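Local coordinates for oligopeptide-binding protein AppA (Bacillus subtilis, PDB 1XOC), which binds short oligopeptides outside the cell for uptake by an ABC-type permease that supports sporulation and genetic competence, at residues Pro243-Lys248 / Val300-Gly305; Thr260-Ser265 / Glu312-Trp317; Ser265-Gly270 / Tyr487-His492; Leu291-Ile296 / Gly305-Ile310; Lys371-Ile376 / Met415-Ser420. All blocks are in the same frame, centred on the assembly; numbering follows the deposited sequence.

Interaction 1 of 5, residues Pro243-Lys248 / Val300-Gly305; sequences PATDYK and VLDGDG. With ZN (zinc ion), chain E.
A244 turns its methyl group onto the side chain of D304, with A244 CB lying 3.6 Å from D304 CB and nearly as close to CG. Alanine suits this spot because it lets the backbone of 243-248 come close to the loop. T245 makes the second touch. Its OG1 sits between the backbone N and the carbonyl carbon (chi1 54°), which leaves CG2 to face the loop, 3.4 Å from V300 O and 3.6 Å from D302 CG. The threonine and aspartate side chains cross at about a right angle, and the methyl bears on the carboxylate as a whole rather than on one oxygen. No hydrogen bond joins the two segments.

One shell out lies what positions these groups. L301 to D304 form a type I' beta turn, closed by D304 N and L301 O at 3.0 Å. Its two central residues, D302 and G303, have positive phi, which glycine adopts easily. D304 is fixed by its polar end: OD1 binds the zinc ion at 2.0 Å, while OD2 accepts a hydrogen bond from N490. Across from it, the 3-10 turn 244-246 leads into helix 247-250, and D246, on the side turned from the loop, forms a salt bridge with K371 through OD1. The tight turn after helix 293-300 thus contributes the carboxylate of a zinc site completed on the protein side by the imidazole of H492, a familiar pairing of zinc ligands.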
# COMPACT_ATOMS: atom_id res chain seq x y z
N PRO A 243 12.16 13.62 -0.21
CA PRO A 243 11.17 14.42 0.53
C PRO A 243 11.03 15.83 -0.04
O PRO A 243 12.02 16.44 -0.43
CB PRO A 243 11.78 14.51 1.94
CG PRO A 243 12.61 13.29 2.06
CD PRO A 243 13.19 13.07 0.69
N ALA A 244 9.82 16.38 -0.03
CA ALA A 244 9.60 17.72 -0.61
C ALA A 244 10.48 18.81 -0.02
O ALA A 244 10.91 19.72 -0.74
CB ALA A 244 8.15 18.13 -0.45
N THR A 245 10.75 18.73 1.28
CA THR A 245 11.57 19.71 1.95
C THR A 245 13.01 19.72 1.43
O THR A 245 13.70 20.73 1.56
CB THR A 245 11.57 19.51 3.49
OG1 THR A 245 11.94 18.17 3.80
CG2 THR A 245 10.18 19.75 4.07
N ASP A 246 13.45 18.62 0.82
CA ASP A 246 14.80 18.51 0.26
C ASP A 246 14.86 18.73 -1.26
O ASP A 246 15.92 18.53 -1.86
CB ASP A 246 15.38 17.14 0.60
CG ASP A 246 15.59 16.94 2.08
OD1 ASP A 246 15.16 15.90 2.61
OD2 ASP A 246 16.19 17.82 2.72
N TYR A 247 13.75 19.13 -1.88
CA TYR A 247 13.71 19.28 -3.34
C TYR A 247 14.78 20.26 -3.86
O TYR A 247 15.51 19.94 -4.79
CB TYR A 247 12.33 19.76 -3.80
CG TYR A 247 12.22 19.73 -5.30
CD1 TYR A 247 12.76 20.75 -6.08
CD2 TYR A 247 11.58 18.69 -5.94
CE1 TYR A 247 12.67 20.71 -7.47
CE2 TYR A 247 11.48 18.64 -7.32
CZ TYR A 247 12.02 19.67 -8.08
OH TYR A 247 11.94 19.63 -9.44
N LYS A 248 14.83 21.45 -3.28
CA LYS A 248 15.73 22.47 -3.79
C LYS A 248 17.19 22.10 -3.57
O LYS A 248 18.05 22.50 -4.35
CB LYS A 248 15.40 23.83 -3.20
CG LYS A 248 14.10 24.36 -3.77
CD LYS A 248 14.01 25.84 -3.68
CE LYS A 248 13.77 26.34 -2.26
NZ LYS A 248 13.72 27.83 -2.23
N VAL A 300 5.42 20.90 7.88
CA VAL A 300 6.17 19.68 7.68
C VAL A 300 6.48 19.35 6.21
O VAL A 300 7.52 18.75 5.93
CB VAL A 300 5.45 18.50 8.36
CG1 VAL A 300 6.29 17.29 8.29
CG2 VAL A 300 5.15 18.84 9.83
N LEU A 301 5.57 19.70 5.29
CA LEU A 301 5.74 19.41 3.85
C LEU A 301 6.17 20.66 3.05
O LEU A 301 6.29 20.61 1.82
CB LEU A 301 4.42 18.87 3.22
CG LEU A 301 3.83 17.50 3.57
CD1 LEU A 301 4.90 16.45 3.47
CD2 LEU A 301 3.20 17.46 4.93
N ASP A 302 6.42 21.77 3.74
CA ASP A 302 6.72 23.03 3.08
C ASP A 302 5.66 23.37 2.02
O ASP A 302 5.95 23.90 0.96
CB ASP A 302 8.13 23.01 2.47
CG ASP A 302 9.23 23.15 3.53
OD1 ASP A 302 8.90 23.18 4.75
OD2 ASP A 302 10.42 23.24 3.15
N GLY A 303 4.41 23.06 2.35
CA GLY A 303 3.29 23.39 1.49
C GLY A 303 3.10 22.48 0.29
O GLY A 303 2.26 22.74 -0.55
N ASP A 304 3.85 21.38 0.23
CA ASP A 304 3.85 20.49 -0.93
C ASP A 304 3.00 19.27 -0.67
O ASP A 304 3.47 18.29 -0.11
CB ASP A 304 5.30 20.12 -1.22
CG ASP A 304 5.51 19.50 -2.61
OD1 ASP A 304 6.42 19.93 -3.33
OD2 ASP A 304 4.86 18.49 -2.92
N GLY A 305 1.73 19.35 -1.06
CA GLY A 305 0.74 18.35 -0.70
C GLY A 305 -0.53 19.07 -0.29
O GLY A 305 -0.52 20.23 0.04
ZN ZN E . 6.55 18.88 -5.02

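Interaction 2 of 5, residues Thr260-Ser265 / Glu312-Trp317; sequences TDLALS and ESPLSW
L315 and L262 pack beside an ST turn that sits within a type I beta turn, S313 to S316, in the loop following strand 306-307. The side chain of L315 shows how the loop meets the end of strand 256-262. Its CB rests 3.9 Å from L264 CD1. One atom further, L315 CG comes within 3.8 Å of L262 CD2, the two leucines sliding past each other in opposite directions. At the tip the branches part: L315 CD1 lies 3.7 Å from L262 O, a carbonyl whose hydrogen bond comes from Y504 OH, and CD2 stays beside L262 CD2. The first torsion of L262 (chi1 -169°) swings its CG to the side opposite its own N, and its CD2 touches P314 CB as well as L315. Leucines suit this place because their branched ends fill the ground between a strand end and an irregular loop that share no direct hydrogen bond.

S313 both packs and bonds. Its CB lies on L264 CD1, and its OG accepts from L315 N at 3.2 Å, closing the ST turn. Replacing S313 by alanine removes OG, which would probably leave L315 N without this acceptor and a bridging water without its link to the loop. That water accepts from S313 OG at 2.6 Å and donates to both A263 O and S265 O.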
# COMPACT_ATOMS: atom_id res chain seq x y z
N THR A 260 8.18 14.66 -10.79
CA THR A 260 7.25 14.95 -9.69
C THR A 260 5.78 14.84 -10.15
O THR A 260 5.42 15.39 -11.20
CB THR A 260 7.47 16.38 -9.16
OG1 THR A 260 8.81 16.51 -8.65
CG2 THR A 260 6.49 16.69 -8.06
N ASP A 261 4.96 14.15 -9.35
CA ASP A 261 3.51 14.10 -9.55
C ASP A 261 2.82 13.54 -8.32
O ASP A 261 3.48 13.10 -7.36
CB ASP A 261 3.17 13.26 -10.79
CG ASP A 261 2.01 13.81 -11.60
OD1 ASP A 261 1.05 14.37 -11.02
OD2 ASP A 261 2.11 13.73 -12.85
N LEU A 262 1.49 13.62 -8.31
CA LEU A 262 0.68 13.09 -7.22
C LEU A 262 0.84 11.58 -7.10
O LEU A 262 0.88 10.89 -8.10
CB LEU A 262 -0.79 13.45 -7.43
CG LEU A 262 -1.76 13.21 -6.26
CD1 LEU A 262 -1.43 13.96 -4.97
CD2 LEU A 262 -3.13 13.59 -6.79
N ALA A 263 1.02 11.10 -5.86
CA ALA A 263 1.02 9.65 -5.55
C ALA A 263 -0.38 9.09 -5.37
O ALA A 263 -1.30 9.83 -4.97
CB ALA A 263 1.82 9.39 -4.29
N LEU A 264 -0.58 7.81 -5.69
CA LEU A 264 -1.88 7.16 -5.46
C LEU A 264 -1.95 6.68 -4.00
O LEU A 264 -1.81 5.50 -3.71
CB LEU A 264 -2.11 6.00 -6.46
CG LEU A 264 -3.51 5.42 -6.50
CD1 LEU A 264 -4.44 6.34 -7.26
CD2 LEU A 264 -3.51 4.08 -7.19
N SER A 265 -2.16 7.62 -3.10
CA SER A 265 -1.89 7.38 -1.68
C SER A 265 -2.58 8.45 -0.86
O SER A 265 -2.93 9.53 -1.36
CB SER A 265 -0.39 7.46 -1.45
OG SER A 265 -0.10 7.42 -0.07
N GLU A 312 -9.85 8.42 -0.51
CA GLU A 312 -9.59 8.05 -1.90
C GLU A 312 -8.68 9.10 -2.51
O GLU A 312 -8.68 10.25 -2.08
CB GLU A 312 -10.89 7.95 -2.69
CG GLU A 312 -10.72 7.41 -4.14
CD GLU A 312 -9.91 6.10 -4.22
OE1 GLU A 312 -8.69 6.16 -4.53
OE2 GLU A 312 -10.50 5.02 -3.98
N SER A 313 -7.89 8.70 -3.49
CA SER A 313 -6.97 9.62 -4.13
C SER A 313 -7.70 10.44 -5.19
O SER A 313 -8.54 9.90 -5.93
CB SER A 313 -5.90 8.83 -4.85
OG SER A 313 -5.05 9.67 -5.55
N PRO A 314 -7.38 11.75 -5.30
CA PRO A 314 -7.87 12.56 -6.43
C PRO A 314 -7.58 11.99 -7.82
O PRO A 314 -8.24 12.39 -8.77
CB PRO A 314 -7.16 13.90 -6.24
CG PRO A 314 -6.89 13.95 -4.76
CD PRO A 314 -6.62 12.56 -4.36
N LEU A 315 -6.65 11.05 -7.94
CA LEU A 315 -6.36 10.39 -9.20
C LEU A 315 -7.46 9.41 -9.62
O LEU A 315 -7.54 9.02 -10.79
CB LEU A 315 -5.00 9.66 -9.16
CG LEU A 315 -3.75 10.54 -9.03
CD1 LEU A 315 -2.53 9.69 -8.90
CD2 LEU A 315 -3.64 11.44 -10.24
N SER A 316 -8.27 8.98 -8.67
CA SER A 316 -9.23 7.93 -8.93
C SER A 316 -10.42 8.47 -9.71
O SER A 316 -10.96 9.54 -9.40
CB SER A 316 -9.74 7.35 -7.63
OG SER A 316 -10.76 6.41 -7.92
N TRP A 317 -10.90 7.67 -10.66
CA TRP A 317 -12.14 8.00 -11.35
C TRP A 317 -13.32 8.02 -10.39
O TRP A 317 -14.36 8.57 -10.70
CB TRP A 317 -12.43 7.03 -12.51
CG TRP A 317 -12.49 5.58 -12.14
CD1 TRP A 317 -11.49 4.68 -12.26
CD2 TRP A 317 -13.62 4.85 -11.62
NE1 TRP A 317 -11.89 3.45 -11.83
CE2 TRP A 317 -13.20 3.51 -11.46
CE3 TRP A 317 -14.93 5.18 -11.30
CZ2 TRP A 317 -14.05 2.52 -10.96
CZ3 TRP A 317 -15.78 4.18 -10.83
CH2 TRP A 317 -15.34 2.86 -10.67
O HOH W 1 -3.48 10.86 -3.82

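Interaction 3 of 5, residues Ser265-Gly270 / Tyr487-His492; sequences SYVYIG and YYPNNH. With ZN (zinc ion), chain E.
V267 and Y487 lie side by side and point the same way, with the valine over one face of the tyrosine ring. V267 CB stands 3.9 Å from the Y487 ring centroid and 19° off its normal, a CH-pi contact. It is displaced toward the hydroxyl end, with CG1 beside CE1 and CG2 beside CE2. A beta-branched residue suits this seat because its two methyls spread over the same face, one toward each side of the hydroxyl end. The backbones hold the pair in register: V267 N donates to Y487 O at 3.0 Å, nearly straight, while the return bond from Y487 N to V267 O is weak.

Y488 takes another course. Its ring meets S265 O at the edge, in plane, 3.6 Å from Y488 CD1, and its hydroxyl bonds to I310 O. P489 sets CD 3.5 Å from S265 O, its ring lying against the serine, whose OG bonds to W419 O. V267 and Y487 form an antiparallel hydrogen-bonded pair in the sheet that lines the peptide site, where S265, V267 and P489 each pack on aromatic side-chain atoms of the bound peptide.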
# COMPACT_ATOMS: atom_id res chain seq x y z
N SER A 265 -2.16 7.62 -3.10
CA SER A 265 -1.89 7.38 -1.68
C SER A 265 -2.58 8.45 -0.86
O SER A 265 -2.93 9.53 -1.36
CB SER A 265 -0.39 7.46 -1.45
OG SER A 265 -0.10 7.42 -0.07
N TYR A 266 -2.76 8.14 0.43
CA TYR A 266 -2.98 9.20 1.42
C TYR A 266 -2.29 8.77 2.71
O TYR A 266 -2.06 7.58 2.94
CB TYR A 266 -4.47 9.57 1.63
CG TYR A 266 -5.34 8.45 2.16
CD1 TYR A 266 -5.35 8.09 3.51
CD2 TYR A 266 -6.17 7.74 1.30
CE1 TYR A 266 -6.15 7.06 3.97
CE2 TYR A 266 -6.99 6.72 1.75
CZ TYR A 266 -6.96 6.38 3.11
OH TYR A 266 -7.77 5.35 3.56
N VAL A 267 -2.00 9.77 3.53
CA VAL A 267 -1.39 9.59 4.85
C VAL A 267 -2.47 9.97 5.86
O VAL A 267 -3.27 10.88 5.60
CB VAL A 267 -0.10 10.43 4.97
CG1 VAL A 267 0.47 10.40 6.38
CG2 VAL A 267 0.94 9.92 3.95
N TYR A 268 -2.48 9.28 6.99
CA TYR A 268 -3.57 9.36 7.94
C TYR A 268 -3.07 9.03 9.34
O TYR A 268 -1.99 8.53 9.51
CB TYR A 268 -4.68 8.39 7.55
CG TYR A 268 -4.30 6.93 7.63
CD1 TYR A 268 -3.67 6.29 6.60
CD2 TYR A 268 -4.57 6.20 8.77
CE1 TYR A 268 -3.33 4.98 6.68
CE2 TYR A 268 -4.22 4.89 8.87
CZ TYR A 268 -3.60 4.27 7.83
OH TYR A 268 -3.25 2.96 7.92
N ILE A 269 -3.89 9.34 10.33
CA ILE A 269 -3.74 8.78 11.65
C ILE A 269 -4.80 7.73 11.87
O ILE A 269 -5.97 8.01 11.77
CB ILE A 269 -3.87 9.85 12.74
CG1 ILE A 269 -2.93 11.01 12.47
CG2 ILE A 269 -3.64 9.23 14.12
CD1 ILE A 269 -3.14 12.18 13.39
N GLY A 270 -4.35 6.52 12.17
CA GLY A 270 -5.25 5.45 12.51
C GLY A 270 -5.50 5.37 14.00
O GLY A 270 -4.57 5.18 14.76
N TYR A 487 -3.09 14.02 4.48
CA TYR A 487 -2.81 14.63 3.19
C TYR A 487 -2.66 13.63 2.05
O TYR A 487 -2.46 12.45 2.26
CB TYR A 487 -1.58 15.53 3.24
CG TYR A 487 -0.35 14.84 3.76
CD1 TYR A 487 -0.13 14.75 5.11
CD2 TYR A 487 0.58 14.29 2.91
CE1 TYR A 487 0.95 14.12 5.60
CE2 TYR A 487 1.70 13.65 3.41
CZ TYR A 487 1.87 13.58 4.77
OH TYR A 487 2.96 12.96 5.33
N TYR A 488 -2.75 14.15 0.83
CA TYR A 488 -2.40 13.39 -0.38
C TYR A 488 -0.98 13.76 -0.80
O TYR A 488 -0.73 14.90 -1.17
CB TYR A 488 -3.37 13.75 -1.51
CG TYR A 488 -4.81 13.52 -1.15
CD1 TYR A 488 -5.27 12.26 -0.81
CD2 TYR A 488 -5.74 14.56 -1.19
CE1 TYR A 488 -6.61 12.05 -0.46
CE2 TYR A 488 -7.07 14.36 -0.86
CZ TYR A 488 -7.50 13.10 -0.50
OH TYR A 488 -8.83 12.92 -0.15
N PRO A 489 -0.04 12.82 -0.69
CA PRO A 489 1.34 13.18 -0.95
C PRO A 489 1.73 13.20 -2.41
O PRO A 489 1.10 12.51 -3.23
CB PRO A 489 2.10 12.04 -0.32
CG PRO A 489 1.22 10.90 -0.40
CD PRO A 489 -0.15 11.42 -0.24
N ASN A 490 2.79 13.94 -2.72
CA ASN A 490 3.39 13.91 -4.06
C ASN A 490 4.69 13.11 -4.00
O ASN A 490 5.40 13.13 -3.00
CB ASN A 490 3.71 15.32 -4.52
CG ASN A 490 2.46 16.18 -4.63
OD1 ASN A 490 1.53 15.78 -5.33
ND2 ASN A 490 2.44 17.36 -4.00
N ASN A 491 4.99 12.42 -5.09
CA ASN A 491 6.28 11.78 -5.26
C ASN A 491 7.24 12.73 -5.98
O ASN A 491 6.84 13.45 -6.93
CB ASN A 491 6.15 10.54 -6.09
CG ASN A 491 5.46 9.41 -5.39
OD1 ASN A 491 5.64 9.22 -4.20
ND2 ASN A 491 4.66 8.65 -6.13
N HIS A 492 8.50 12.71 -5.58
CA HIS A 492 9.58 13.46 -6.21
C HIS A 492 10.70 12.49 -6.53
O HIS A 492 11.60 12.26 -5.70
CB HIS A 492 10.07 14.56 -5.27
CG HIS A 492 9.00 15.52 -4.86
ND1 HIS A 492 8.16 15.28 -3.80
CD2 HIS A 492 8.60 16.71 -5.39
CE1 HIS A 492 7.31 16.28 -3.66
NE2 HIS A 492 7.55 17.15 -4.62
ZN ZN E . 6.55 18.88 -5.02

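Interaction 4 of 5, residues Leu291-Ile296 / Gly305-Ile310. With ZN (zinc ion), chain I.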
# COMPACT_ATOMS: atom_id res chain seq x y z
N LEU A 291 -6.66 19.26 15.43
CA LEU A 291 -5.44 19.25 14.64
C LEU A 291 -5.49 20.23 13.48
O LEU A 291 -6.39 20.20 12.64
CB LEU A 291 -5.12 17.84 14.14
CG LEU A 291 -4.88 16.80 15.23
CD1 LEU A 291 -4.87 15.38 14.67
CD2 LEU A 291 -3.59 17.12 16.02
N ASP A 292 -4.48 21.10 13.44
CA ASP A 292 -4.36 22.12 12.42
C ASP A 292 -3.69 21.49 11.22
O ASP A 292 -2.48 21.63 11.00
CB ASP A 292 -3.56 23.31 12.95
CG ASP A 292 -3.59 24.51 12.02
OD1 ASP A 292 -3.18 25.61 12.47
OD2 ASP A 292 -3.99 24.34 10.83
N ARG A 293 -4.46 20.76 10.43
CA ARG A 293 -3.90 19.99 9.32
C ARG A 293 -3.29 20.87 8.22
O ARG A 293 -2.32 20.49 7.58
CB ARG A 293 -4.95 19.01 8.77
CG ARG A 293 -5.20 17.82 9.71
CD ARG A 293 -6.26 16.89 9.19
NE ARG A 293 -7.54 17.55 9.27
CZ ARG A 293 -8.58 17.30 8.49
NH1 ARG A 293 -8.54 16.40 7.51
NH2 ARG A 293 -9.69 17.99 8.70
N GLU A 294 -3.82 22.07 8.02
CA GLU A 294 -3.21 22.99 7.05
C GLU A 294 -1.82 23.42 7.52
O GLU A 294 -0.88 23.49 6.73
CB GLU A 294 -4.13 24.19 6.82
CG GLU A 294 -5.55 23.78 6.44
CD GLU A 294 -5.96 24.33 5.11
OE1 GLU A 294 -6.62 25.39 5.09
OE2 GLU A 294 -5.57 23.71 4.08
N SER A 295 -1.69 23.71 8.81
CA SER A 295 -0.38 24.05 9.37
C SER A 295 0.59 22.88 9.27
O SER A 295 1.78 23.07 9.02
CB SER A 295 -0.54 24.51 10.81
OG SER A 295 0.72 24.73 11.43
N ILE A 296 0.10 21.66 9.49
CA ILE A 296 0.93 20.46 9.32
C ILE A 296 1.54 20.42 7.92
O ILE A 296 2.75 20.27 7.76
CB ILE A 296 0.14 19.16 9.64
CG1 ILE A 296 0.01 19.02 11.16
CG2 ILE A 296 0.82 17.93 9.00
CD1 ILE A 296 -0.94 17.96 11.62
N GLY A 305 1.73 19.35 -1.06
CA GLY A 305 0.74 18.35 -0.70
C GLY A 305 -0.53 19.07 -0.29
O GLY A 305 -0.52 20.23 0.04
N GLU A 306 -1.66 18.37 -0.34
CA GLU A 306 -2.94 18.94 0.02
C GLU A 306 -3.59 18.14 1.16
O GLU A 306 -3.48 16.92 1.20
CB GLU A 306 -3.88 18.86 -1.17
CG GLU A 306 -3.45 19.70 -2.34
CD GLU A 306 -3.30 21.16 -2.02
OE1 GLU A 306 -4.18 21.74 -1.30
OE2 GLU A 306 -2.32 21.76 -2.53
N VAL A 307 -4.31 18.84 2.03
CA VAL A 307 -5.02 18.17 3.10
C VAL A 307 -6.07 17.24 2.49
O VAL A 307 -6.75 17.61 1.53
CB VAL A 307 -5.69 19.19 4.07
CG1 VAL A 307 -6.56 18.50 5.11
CG2 VAL A 307 -4.64 20.02 4.78
N ALA A 308 -6.22 16.07 3.10
CA ALA A 308 -7.15 15.02 2.66
C ALA A 308 -8.40 15.00 3.54
O ALA A 308 -8.31 15.05 4.76
CB ALA A 308 -6.48 13.67 2.74
N TYR A 309 -9.58 14.93 2.90
CA TYR A 309 -10.84 14.79 3.62
C TYR A 309 -11.63 13.53 3.24
O TYR A 309 -12.66 13.25 3.87
CB TYR A 309 -11.72 15.99 3.33
CG TYR A 309 -11.05 17.29 3.65
CD1 TYR A 309 -10.98 17.74 4.96
CD2 TYR A 309 -10.47 18.06 2.66
CE1 TYR A 309 -10.36 18.93 5.29
CE2 TYR A 309 -9.83 19.27 2.98
CZ TYR A 309 -9.78 19.70 4.31
OH TYR A 309 -9.16 20.88 4.66
N ILE A 310 -11.14 12.80 2.23
CA ILE A 310 -11.82 11.64 1.65
C ILE A 310 -10.84 10.46 1.58
O ILE A 310 -9.67 10.65 1.23
CB ILE A 310 -12.33 12.04 0.24
CG1 ILE A 310 -13.35 13.16 0.38
CG2 ILE A 310 -12.92 10.89 -0.55
CD1 ILE A 310 -13.65 13.84 -0.89
ZN ZN I . -2.50 23.57 -1.58
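R293 leaves its backbone with CG anti to the carbonyl carbon (chi1 -73°) and bends at chi3 (-70°), which brings its guanidinium over V307 and up to Y309. The contact packs the first turn of helix 293-300 on the short strand 306-307 at the border of the large mixed sheet. D292 is the N-cap of that helix, its OD2 accepting from S295 N.

V307 is the apolar wedge between the two segments. Its CG1 lies over one face of the guanidinium, 3.8 Å from R293 NH1, and its CG2 meets the backbone, 3.7 Å from R293 O. Valine fits because its two branches can serve side chain and helix backbone at once. The guanidinium stands nearly upright to the Y309 ring, their planes 81° apart, with R293 NH2 3.6 Å from Y309 CE1. NH1 also comes near A308 O at the edge of the group, but the angle is too poor for a hydrogen bond; its partner is F485 O, and NH2 reaches K327 O weakly. A leucine in place of R293 would probably leave F485 O without this donor and remove the flat face under V307 CG1 and the NH2 contact with Y309.

E294 OE2 comes 3.9 Å from V307 CG2. Nearby, E306 starts away from the helix, but its carboxylate swings back and holds a zinc ion with both oxygens, OE1 at 2.5 Å and OE2 at 2.1 Å.

Interaction 5 of 5, residues Lys371-Ile376 / Met415-Ser420; sequences KVREDI and MVMGWS. With ZN (zinc ion), chain F; ZN (zinc ion), chain J.
Helix 371-385 and strand 414-420 together line the peptide-binding site here, with R373 of the helix reaching over the strand to the ligand. The short segments pass 9.0 Å apart, axis to axis, with 142° between their N-to-C directions. R373 runs extended from CG to NE, sliding past V416 in the opposite direction, with R373 CG 3.8 Å from V416 CG1. Beyond, one guanidinium face lies on the backbone at M417 and G418. R373 NH2 is 3.4 Å from G418 N, but as both are donors this is packing, not a bond. Glycine is apt, because a CB at G418 would run into NH2. M417 SD approaches R373 NH1 at 3.8 Å. The polar end is satisfied elsewhere: NH1 by N367, NH2 by the backbone of the bound peptide.

I376 adds a looser apolar touch, CG2 to V416 CG2 at 4.3 Å. Around the pair, V372 and I376 pack on strand 483-496, M417 on helix 398-405, and strand 414-420 lies between strands 265-271 and 358-367, while G418 to S420 pair antiparallel with the peptide.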
# COMPACT_ATOMS: atom_id res chain seq x y z
N LYS A 371 11.06 10.98 8.02
CA LYS A 371 11.18 12.17 8.81
C LYS A 371 9.97 13.07 8.80
O LYS A 371 9.68 13.71 9.79
CB LYS A 371 12.45 12.93 8.46
CG LYS A 371 12.45 13.61 7.12
CD LYS A 371 13.78 14.34 6.85
CE LYS A 371 13.78 15.00 5.46
NZ LYS A 371 15.04 15.75 5.11
N VAL A 372 9.25 13.09 7.69
CA VAL A 372 7.97 13.78 7.64
C VAL A 372 6.99 13.23 8.68
O VAL A 372 6.36 13.99 9.41
CB VAL A 372 7.37 13.69 6.22
CG1 VAL A 372 5.94 14.20 6.18
CG2 VAL A 372 8.24 14.48 5.23
N ARG A 373 6.84 11.91 8.76
CA ARG A 373 5.89 11.31 9.72
C ARG A 373 6.37 11.46 11.15
O ARG A 373 5.54 11.66 12.04
CB ARG A 373 5.64 9.84 9.41
CG ARG A 373 4.89 9.68 8.12
CD ARG A 373 4.62 8.22 7.80
NE ARG A 373 4.07 8.04 6.44
CZ ARG A 373 3.82 6.85 5.92
NH1 ARG A 373 4.02 5.73 6.60
NH2 ARG A 373 3.32 6.81 4.68
N GLU A 374 7.67 11.35 11.36
CA GLU A 374 8.23 11.58 12.67
C GLU A 374 7.88 12.99 13.12
O GLU A 374 7.46 13.21 14.25
CB GLU A 374 9.75 11.31 12.68
CG GLU A 374 10.13 9.84 12.27
CD GLU A 374 11.63 9.64 12.08
OE1 GLU A 374 12.38 10.63 12.28
OE2 GLU A 374 12.09 8.50 11.76
N ASP A 375 8.08 13.97 12.25
CA ASP A 375 7.69 15.35 12.53
C ASP A 375 6.18 15.52 12.78
O ASP A 375 5.76 16.24 13.70
CB ASP A 375 8.07 16.27 11.36
CG ASP A 375 9.57 16.43 11.20
OD1 ASP A 375 10.02 16.97 10.18
OD2 ASP A 375 10.32 16.01 12.10
N ILE A 376 5.36 14.89 11.96
CA ILE A 376 3.93 14.96 12.20
C ILE A 376 3.58 14.45 13.57
O ILE A 376 2.72 15.02 14.24
CB ILE A 376 3.17 14.17 11.16
CG1 ILE A 376 3.27 14.86 9.81
CG2 ILE A 376 1.68 14.01 11.57
CD1 ILE A 376 2.71 14.05 8.68
N MET A 415 -1.49 5.39 15.05
CA MET A 415 -0.30 5.45 14.22
C MET A 415 -0.42 6.44 13.10
O MET A 415 -1.50 6.65 12.59
CB MET A 415 0.04 4.08 13.65
CG MET A 415 -0.96 3.56 12.68
SD MET A 415 -0.47 1.94 12.05
CE MET A 415 -2.00 1.47 11.23
N VAL A 416 0.70 7.06 12.75
CA VAL A 416 0.78 7.88 11.53
C VAL A 416 1.24 6.96 10.41
O VAL A 416 2.30 6.38 10.49
CB VAL A 416 1.75 9.07 11.69
CG1 VAL A 416 1.79 9.88 10.39
CG2 VAL A 416 1.38 9.93 12.89
N MET A 417 0.44 6.81 9.35
CA MET A 417 0.66 5.71 8.40
C MET A 417 0.14 6.14 7.05
O MET A 417 -0.55 7.15 6.97
CB MET A 417 -0.05 4.46 8.87
CG MET A 417 0.21 3.16 8.14
SD MET A 417 1.90 2.78 7.74
CE MET A 417 2.70 2.87 9.32
N GLY A 418 0.55 5.44 6.01
CA GLY A 418 -0.07 5.65 4.71
C GLY A 418 -0.59 4.40 4.04
O GLY A 418 -0.16 3.29 4.34
N TRP A 419 -1.50 4.60 3.10
CA TRP A 419 -1.92 3.57 2.13
C TRP A 419 -1.41 3.89 0.73
O TRP A 419 -1.53 5.01 0.29
CB TRP A 419 -3.46 3.48 2.04
CG TRP A 419 -4.09 2.78 3.22
CD1 TRP A 419 -4.97 3.32 4.13
CD2 TRP A 419 -3.92 1.42 3.61
NE1 TRP A 419 -5.32 2.38 5.07
CE2 TRP A 419 -4.68 1.21 4.78
CE3 TRP A 419 -3.19 0.37 3.09
CZ2 TRP A 419 -4.76 -0.03 5.41
CZ3 TRP A 419 -3.26 -0.87 3.73
CH2 TRP A 419 -4.01 -1.04 4.89
N SER A 420 -0.82 2.90 0.07
CA SER A 420 -0.71 2.88 -1.40
C SER A 420 -2.01 2.26 -1.90
O SER A 420 -2.26 1.08 -1.73
CB SER A 420 0.47 2.02 -1.83
OG SER A 420 0.48 1.91 -3.23
ZN ZN F . 14.27 9.55 11.84
ZN ZN J . 12.24 16.99 10.45
O HOH W 2 14.57 8.04 13.42
O HOH W 3 15.26 11.40 12.55

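In the fold
Interactions 2, 3, 4 and 5 all reach one mixed sheet, with interaction 3 at the middle: its centre lies about 8 Å from that of interaction 5, 9 Å from interaction 2 and 10 Å from interaction 4. Strand 265-271 stands between 414-420 and 483-496, and the latter also pairs with 256-262 and 306-307. Interaction 1 lies further out, its centre about 13 Å from that of interaction 3, to which the zinc ion held by D304 and H492 ties it. Along the chain, interactions 4 and 5 both fall between the two halves of interaction 3, whereas interactions 1 and 2 alternate. Interactions 2, 3 and 5 bring residues distant in sequence to the peptide.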